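Local atomic coordinates of RagB/SusD family nutrient uptake outer membrane protein (Bacteroides thetaiotaomicron, PDB entry 7KV2), a protein that probably binds beta-glucans at the outer membrane surface of a gut bacterium, as a SusD-family glycan-binding protein that serves their uptake. Residues Cys114-Ser117 with Gly118-Arg121; Tyr154-Trp157 with Val158-Phe161; Glu179-Thr182 with Ala183-Tyr187. All coordinates share one frame; numbering follows the deposited sequence.

Overall arrangement
Two helices, and the loop entering a third, carry the contacts in chain order on one side of the chain's centre, in the N-terminal SusD region, whose sequence family belongs to the tetratricopeptide-repeat clan. Helix 137-162 lies between the others: interactions 1 and 2 have centres 11 Å apart, as do 2 and 3, whereas 1 and 3 are 17 Å apart and do not touch. Val119 CG1 packs 3.3 Å from Tyr155 OH and Gly118 CA lies 3.4 Å from Tyr154 CE2, joining interactions 1 and 2. Leu186 packs on Tyr155 and Trp159, and Trp159 NE1 probably donates to Ala183 O at 3.0 Å, joining 2 and 3. The bound sodium ion is held by other residues, Ile248, Ser250, Tyr253 and Tyr405.

Interaction 1: residues Cys114-Ser117 with Gly118-Arg121; sequences CAYS and GVKR
Tyr116 and Val119 meet one turn apart on helix 110-130, a regular alpha-helix of the SusD fold, where Tyr116 CD1 lies 4.4 Å from Val119 CG2. The valine sets its CG1 anti to the backbone N (chi1 171°), which leaves CG2 beside that N and tucks it 3.3 Å from Ala115 O. Ala115 O thus takes the Val119 N-H and also borders the methyl. The same double contact is repeated along the helix: Lys120 CG rests 3.3 Å from Tyr116 O, which accepts from Lys120 N, and Ser117 O accepts from Arg121 N. Both long side chains run on extended from there. Gly118 N donates to Cys114 O at 3.0 Å, one more bond of the continuous i to i+4 ladder. Ser117 turns its hydroxyl back along the helix: OG, anti to the carbonyl carbon and beside its own N (chi1 -55°), bonds to Lys113 O. Tyr116 reaches the chain beyond helix 137-162, its OH bonding to Pro166 O. Arg121 leads to another part of the chain, with NH1 on Ala52 O, while its aliphatic stem starts with CG only 3.3 Å from Ser117 O.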
loop_
_atom_site.group_PDB
_atom_site.type_symbol
_atom_site.label_atom_id
_atom_site.label_comp_id
_atom_site.label_asym_id
_atom_site.label_seq_id
_atom_site.Cartn_x
_atom_site.Cartn_y
_atom_site.Cartn_z
ATOM N N CYS A 114 0.136 -0.950 14.695
ATOM C CA CYS A 114 1.307 -1.356 13.880
ATOM C C CYS A 114 2.217 -0.165 13.615
ATOM O O CYS A 114 3.461 -0.328 13.706
ATOM C CB CYS A 114 0.881 -2.017 12.570
ATOM S SG CYS A 114 -0.053 -3.536 12.778
ATOM N N ALA A 115 1.670 1.003 13.272
ATOM C CA ALA A 115 2.454 2.198 12.930
ATOM C C ALA A 115 3.287 2.598 14.143
ATOM O O ALA A 115 4.527 2.840 14.001
ATOM C CB ALA A 115 1.539 3.310 12.528
ATOM N N TYR A 116 2.660 2.627 15.320
ATOM C CA TYR A 116 3.368 3.114 16.539
ATOM C C TYR A 116 4.329 2.037 17.038
ATOM O O TYR A 116 5.355 2.450 17.625
ATOM C CB TYR A 116 2.381 3.642 17.584
ATOM C CG TYR A 116 1.936 5.031 17.224
ATOM C CD1 TYR A 116 2.800 6.110 17.291
ATOM C CD2 TYR A 116 0.660 5.271 16.747
ATOM C CE1 TYR A 116 2.411 7.384 16.913
ATOM C CE2 TYR A 116 0.247 6.543 16.387
ATOM C CZ TYR A 116 1.109 7.616 16.511
ATOM O OH TYR A 116 0.722 8.857 16.097
ATOM N N SER A 117 4.078 0.742 16.798
ATOM C CA SER A 117 5.066 -0.336 17.105
ATOM C C SER A 117 6.307 -0.113 16.252
ATOM O O SER A 117 7.438 -0.155 16.801
ATOM C CB SER A 117 4.528 -1.728 16.915
ATOM O OG SER A 117 3.350 -1.882 17.691
ATOM N N GLY A 118 6.116 0.159 14.961
ATOM C CA GLY A 118 7.219 0.518 14.060
ATOM C C GLY A 118 8.021 1.707 14.603
ATOM O O GLY A 118 9.256 1.575 14.760
ATOM N N VAL A 119 7.344 2.808 14.902
ATOM C CA VAL A 119 7.956 4.057 15.420
ATOM C C VAL A 119 8.782 3.716 16.669
ATOM O O VAL A 119 9.938 4.191 16.756
ATOM C CB VAL A 119 6.902 5.132 15.715
ATOM C CG1 VAL A 119 7.541 6.298 16.435
ATOM C CG2 VAL A 119 6.188 5.643 14.480
ATOM N N LYS A 120 8.223 2.958 17.601
ATOM C CA LYS A 120 8.906 2.619 18.884
ATOM C C LYS A 120 10.175 1.826 18.576
ATOM O O LYS A 120 11.206 2.125 19.163
ATOM C CB LYS A 120 7.996 1.830 19.831
ATOM C CG LYS A 120 6.927 2.684 20.511
ATOM C CD LYS A 120 5.873 1.926 21.305
ATOM C CE LYS A 120 5.022 2.837 22.173
ATOM N NZ LYS A 120 3.654 2.292 22.362
ATOM N N ARG A 121 10.117 0.865 17.654
ATOM C CA ARG A 121 11.306 0.035 17.345
ATOM C C ARG A 121 12.392 0.885 16.687
ATOM O O ARG A 121 13.570 0.616 16.982
ATOM C CB ARG A 121 10.912 -1.189 16.513
ATOM C CG ARG A 121 10.019 -2.131 17.289
ATOM C CD ARG A 121 9.758 -3.370 16.493
ATOM N NE ARG A 121 8.998 -4.320 17.263
ATOM C CZ ARG A 121 8.982 -5.602 17.033
ATOM N NH1 ARG A 121 9.676 -6.113 16.022
ATOM N NH2 ARG A 121 8.281 -6.387 17.826
#

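Interaction 2: residues Tyr154-Trp157 with Val158-Phe161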
loop_
_atom_site.group_PDB
_atom_site.type_symbol
_atom_site.label_atom_id
_atom_site.label_comp_id
_atom_site.label_asym_id
_atom_site.label_seq_id
_atom_site.Cartn_x
_atom_site.Cartn_y
_atom_site.Cartn_z
ATOM N N TYR A 154 6.344 4.690 8.773
ATOM C CA TYR A 154 5.292 4.335 9.747
ATOM C C TYR A 154 4.440 5.575 10.090
ATOM O O TYR A 154 3.196 5.431 10.238
ATOM C CB TYR A 154 5.931 3.686 10.970
ATOM C CG TYR A 154 6.617 2.369 10.755
ATOM C CD1 TYR A 154 5.905 1.268 10.277
ATOM C CD2 TYR A 154 7.930 2.169 11.139
ATOM C CE1 TYR A 154 6.498 0.026 10.170
ATOM C CE2 TYR A 154 8.544 0.938 10.993
ATOM C CZ TYR A 154 7.830 -0.143 10.500
ATOM O OH TYR A 154 8.388 -1.391 10.388
ATOM N N TYR A 155 5.066 6.758 10.257
ATOM C CA TYR A 155 4.322 8.018 10.531
ATOM C C TYR A 155 3.420 8.371 9.341
ATOM O O TYR A 155 2.340 8.872 9.552
ATOM C CB TYR A 155 5.253 9.194 10.841
ATOM C CG TYR A 155 5.601 9.258 12.303
ATOM C CD1 TYR A 155 4.596 9.403 13.234
ATOM C CD2 TYR A 155 6.904 9.194 12.762
ATOM C CE1 TYR A 155 4.855 9.448 14.594
ATOM C CE2 TYR A 155 7.179 9.252 14.125
ATOM C CZ TYR A 155 6.156 9.362 15.044
ATOM O OH TYR A 155 6.390 9.418 16.398
ATOM N N ASN A 156 3.829 8.023 8.123
ATOM C CA ASN A 156 3.045 8.273 6.909
ATOM C C ASN A 156 1.734 7.483 7.000
ATOM O O ASN A 156 0.696 8.009 6.571
ATOM C CB ASN A 156 3.879 7.936 5.665
ATOM C CG ASN A 156 3.129 8.269 4.412
ATOM O OD1 ASN A 156 2.672 9.411 4.252
ATOM N ND2 ASN A 156 2.996 7.272 3.528
ATOM N N TRP A 157 1.740 6.278 7.570
ATOM C CA TRP A 157 0.494 5.485 7.680
ATOM C C TRP A 157 -0.490 6.307 8.553
ATOM O O TRP A 157 -1.652 6.468 8.193
ATOM C CB TRP A 157 0.781 4.138 8.330
ATOM C CG TRP A 157 1.417 3.079 7.465
ATOM C CD1 TRP A 157 1.612 3.089 6.120
ATOM C CD2 TRP A 157 1.870 1.797 7.929
ATOM N NE1 TRP A 157 2.168 1.902 5.716
ATOM C CE2 TRP A 157 2.321 1.084 6.795
ATOM C CE3 TRP A 157 1.922 1.176 9.179
ATOM C CZ2 TRP A 157 2.862 -0.193 6.886
ATOM C CZ3 TRP A 157 2.402 -0.124 9.260
ATOM C CH2 TRP A 157 2.851 -0.801 8.115
ATOM N N VAL A 158 -0.046 6.791 9.711
ATOM C CA VAL A 158 -0.982 7.523 10.618
ATOM C C VAL A 158 -1.219 8.950 10.139
ATOM O O VAL A 158 -2.342 9.424 10.344
ATOM C CB VAL A 158 -0.576 7.433 12.100
ATOM C CG1 VAL A 158 -0.960 6.091 12.697
ATOM C CG2 VAL A 158 0.894 7.716 12.326
ATOM N N TRP A 159 -0.249 9.588 9.512
ATOM C CA TRP A 159 -0.389 10.948 8.935
ATOM C C TRP A 159 -1.513 10.937 7.893
ATOM O O TRP A 159 -2.446 11.801 7.939
ATOM C CB TRP A 159 0.935 11.422 8.366
ATOM C CG TRP A 159 0.930 12.762 7.695
ATOM C CD1 TRP A 159 0.661 13.974 8.278
ATOM C CD2 TRP A 159 1.232 13.039 6.317
ATOM N NE1 TRP A 159 0.778 14.977 7.359
ATOM C CE2 TRP A 159 1.098 14.432 6.135
ATOM C CE3 TRP A 159 1.561 12.248 5.208
ATOM C CZ2 TRP A 159 1.330 15.040 4.910
ATOM C CZ3 TRP A 159 1.793 12.845 3.991
ATOM C CH2 TRP A 159 1.703 14.236 3.845
ATOM N N LYS A 160 -1.457 9.981 6.961
ATOM C CA LYS A 160 -2.464 9.925 5.884
ATOM C C LYS A 160 -3.835 9.595 6.464
ATOM O O LYS A 160 -4.781 10.260 6.052
ATOM C CB LYS A 160 -2.054 8.941 4.768
ATOM C CG LYS A 160 -1.042 9.561 3.825
ATOM C CD LYS A 160 -0.938 8.837 2.513
ATOM C CE LYS A 160 -0.310 9.708 1.461
ATOM N NZ LYS A 160 -0.297 8.999 0.166
ATOM N N PHE A 161 -3.979 8.554 7.280
ATOM C CA PHE A 161 -5.316 8.058 7.671
ATOM C C PHE A 161 -5.911 8.979 8.752
ATOM O O PHE A 161 -7.114 9.151 8.702
ATOM C CB PHE A 161 -5.307 6.613 8.143
ATOM C CG PHE A 161 -5.229 5.614 6.994
ATOM C CD1 PHE A 161 -6.370 5.199 6.322
ATOM C CD2 PHE A 161 -4.006 5.066 6.616
ATOM C CE1 PHE A 161 -6.296 4.298 5.260
ATOM C CE2 PHE A 161 -3.925 4.137 5.573
ATOM C CZ PHE A 161 -5.068 3.750 4.906
#
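Asn156 meets Trp159 one turn further along the buried helix 137-162, its OD1 coming to the edge of the indole, in the ring plane, 3.2 Å from CE3 and 3.6 Å from CZ3. The amide plane is turned 41° from the ring. With CG anti to the backbone N (chi1 -176°), the asparagine swings its amide along the helix toward Trp159, and the same oxygen also borders the stem of Lys160, 3.7 Å from its CG. A second carbonyl at a ring edge is found at Phe161, where CD2 lies 3.2 Å from Trp157 O, in the plane of the phenyl; Phe161 N donates to the same oxygen at 3.3 Å. Val158 places CG2 in the crowded position between N and carbonyl carbon, which sets that methyl 3.3 Å from Tyr155 O. Tyr155 O also accepts from Trp159 N at 2.7 Å, nearly along the C=O axis.

Further out, Glu226 OE2 takes a hydrogen bond from Asn156 ND2 and a salt bridge from Lys160 NZ. In the largely helical SusD fold, helix 137-162 is packed among helices 110-130 (Val158 on Ala115), 183-200 (Trp159 on Met190) and 217-231 (Trp159 on Ile227). A 1,2-ethanediol, probably from the crystallisation liquor, lies beside the Asn156 side chain.

The two ends of the amide therefore differ. ND2 is tied to a carboxylate, which helps fix the rotation of the amide, while OD1 is buried with no hydrogen-bond partner in the model. Its neighbours here are aromatic and methylene C-H groups, so weak C-H...O attraction is probably what it receives, and the buried lysine charge is probably balanced by Glu226.

Interaction 3: residues Glu179-Thr182 with Ala183-Tyr187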
loop_
_atom_site.group_PDB
_atom_site.type_symbol
_atom_site.label_atom_id
_atom_site.label_comp_id
_atom_site.label_asym_id
_atom_site.label_seq_id
_atom_site.Cartn_x
_atom_site.Cartn_y
_atom_site.Cartn_z
ATOM N N GLU A 179 2.634 17.071 21.973
ATOM C CA GLU A 179 2.743 15.607 21.733
ATOM C C GLU A 179 1.778 15.163 20.620
ATOM O O GLU A 179 2.287 14.488 19.714
ATOM C CB GLU A 179 2.498 14.782 22.981
ATOM C CG GLU A 179 3.232 13.467 22.948
ATOM C CD GLU A 179 2.439 12.410 23.656
ATOM O OE1 GLU A 179 1.211 12.448 23.512
ATOM O OE2 GLU A 179 3.039 11.606 24.392
ATOM N N GLN A 180 0.479 15.508 20.665
ATOM C CA GLN A 180 -0.383 15.504 19.446
ATOM C C GLN A 180 0.094 16.634 18.534
ATOM O O GLN A 180 0.032 17.787 18.963
ATOM C CB GLN A 180 -1.873 15.673 19.732
ATOM C CG GLN A 180 -2.752 15.397 18.507
ATOM C CD GLN A 180 -4.245 15.553 18.721
ATOM O OE1 GLN A 180 -4.684 16.260 19.627
ATOM N NE2 GLN A 180 -5.050 14.915 17.869
ATOM N N LEU A 181 0.539 16.338 17.307
ATOM C CA LEU A 181 0.852 17.395 16.319
ATOM C C LEU A 181 -0.335 17.594 15.381
ATOM O O LEU A 181 -1.164 16.667 15.264
ATOM C CB LEU A 181 2.110 17.030 15.531
ATOM C CG LEU A 181 3.405 16.879 16.323
ATOM C CD1 LEU A 181 4.561 16.662 15.366
ATOM C CD2 LEU A 181 3.668 18.105 17.195
ATOM N N THR A 182 -0.389 18.755 14.721
ATOM C CA THR A 182 -1.252 18.996 13.533
ATOM C C THR A 182 -0.653 18.142 12.399
ATOM O O THR A 182 0.567 17.854 12.440
ATOM C CB THR A 182 -1.328 20.473 13.113
ATOM O OG1 THR A 182 -0.047 20.827 12.588
ATOM C CG2 THR A 182 -1.724 21.428 14.231
ATOM N N ALA A 183 -1.460 17.742 11.427
ATOM C CA ALA A 183 -0.985 17.065 10.197
ATOM C C ALA A 183 0.179 17.854 9.590
ATOM O O ALA A 183 1.224 17.225 9.269
ATOM C CB ALA A 183 -2.151 16.922 9.234
ATOM N N ASP A 184 0.035 19.185 9.449
ATOM C CA ASP A 184 1.067 20.080 8.846
ATOM C C ASP A 184 2.350 20.039 9.676
ATOM O O ASP A 184 3.451 20.016 9.086
ATOM C CB ASP A 184 0.602 21.533 8.741
ATOM C CG ASP A 184 -0.369 21.795 7.617
ATOM O OD1 ASP A 184 -0.661 20.860 6.816
ATOM O OD2 ASP A 184 -0.795 22.943 7.517
ATOM N N GLN A 185 2.238 20.018 10.996
ATOM C CA GLN A 185 3.446 19.895 11.862
ATOM C C GLN A 185 4.083 18.512 11.673
ATOM O O GLN A 185 5.295 18.422 11.728
ATOM C CB GLN A 185 3.091 20.094 13.338
ATOM C CG GLN A 185 2.777 21.538 13.701
ATOM C CD GLN A 185 2.270 21.660 15.115
ATOM O OE1 GLN A 185 1.580 20.790 15.637
ATOM N NE2 GLN A 185 2.645 22.755 15.762
ATOM N N LEU A 186 3.293 17.451 11.502
ATOM C CA LEU A 186 3.885 16.091 11.359
ATOM C C LEU A 186 4.613 16.027 10.011
ATOM O O LEU A 186 5.763 15.560 9.980
ATOM C CB LEU A 186 2.795 15.036 11.533
ATOM C CG LEU A 186 3.277 13.593 11.398
ATOM C CD1 LEU A 186 4.477 13.284 12.279
ATOM C CD2 LEU A 186 2.151 12.628 11.700
ATOM N N TYR A 187 4.029 16.598 8.954
ATOM C CA TYR A 187 4.651 16.688 7.608
ATOM C C TYR A 187 6.058 17.284 7.750
ATOM O O TYR A 187 7.053 16.765 7.208
ATOM C CB TYR A 187 3.798 17.511 6.634
ATOM C CG TYR A 187 4.528 17.818 5.365
ATOM C CD1 TYR A 187 4.731 16.819 4.421
ATOM C CD2 TYR A 187 5.161 19.030 5.165
ATOM C CE1 TYR A 187 5.463 17.046 3.276
ATOM C CE2 TYR A 187 5.907 19.270 4.026
ATOM C CZ TYR A 187 6.076 18.265 3.088
ATOM O OH TYR A 187 6.783 18.465 1.948
HETATM O O HOH W 1 0.347 21.036 17.761
#
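Thr182 and Gln185 exchange hydrogen bonds at the start of helix 183-200. Gln185 N donates to Thr182 OG1 at 2.9 Å, with an N-H...O angle of 156°, and Thr182 N donates to Gln185 OE1 at 3.0 Å in a nearly straight bond of 170°, the donor tilted somewhat from the carbonyl plane. The threonine hydroxyl is put there by chi1 of 70°, which sets OG1 between the backbone N and the carbonyl carbon and turns it toward the first turn. The glutamine, extended beyond CG, reaches back past the helix start so that its carbonyl oxygen meets the threonine amide. Thr182 O, in turn, accepts from Leu186 N at 2.9 Å, the N-H lying in the carbonyl plane, and this is the first bond of the regular helical pattern.

This reciprocal pairing is a capping box, with Thr182 as the N-cap. The neighbouring amide of Ala183 has a separate partner, Asn164 OD1, and Asp184 OD1 bonds to Gln231 NE2 of helix 217-231.

Van der Waals contacts fill in around the cap. Gln185 CG lies 3.1 Å from Thr182 OG1, a tight approach, and Thr182 CG2 sits 3.6 Å from Gln185 OE1. The Leu181 side chain crosses that of Gln185 at about a right angle, with CD2 3.7 Å from OE1, while its other methyl, CD1, rests 4.1 Å from Leu186 CA. The isobutyl group thus lies against the helix beside the polar cap.

One water bridges the loop and the helix: it donates to Gln185 OE1 and, weakly, to Gln180 O at 3.5 Å, so OE1 receives both a backbone N-H and a water hydrogen.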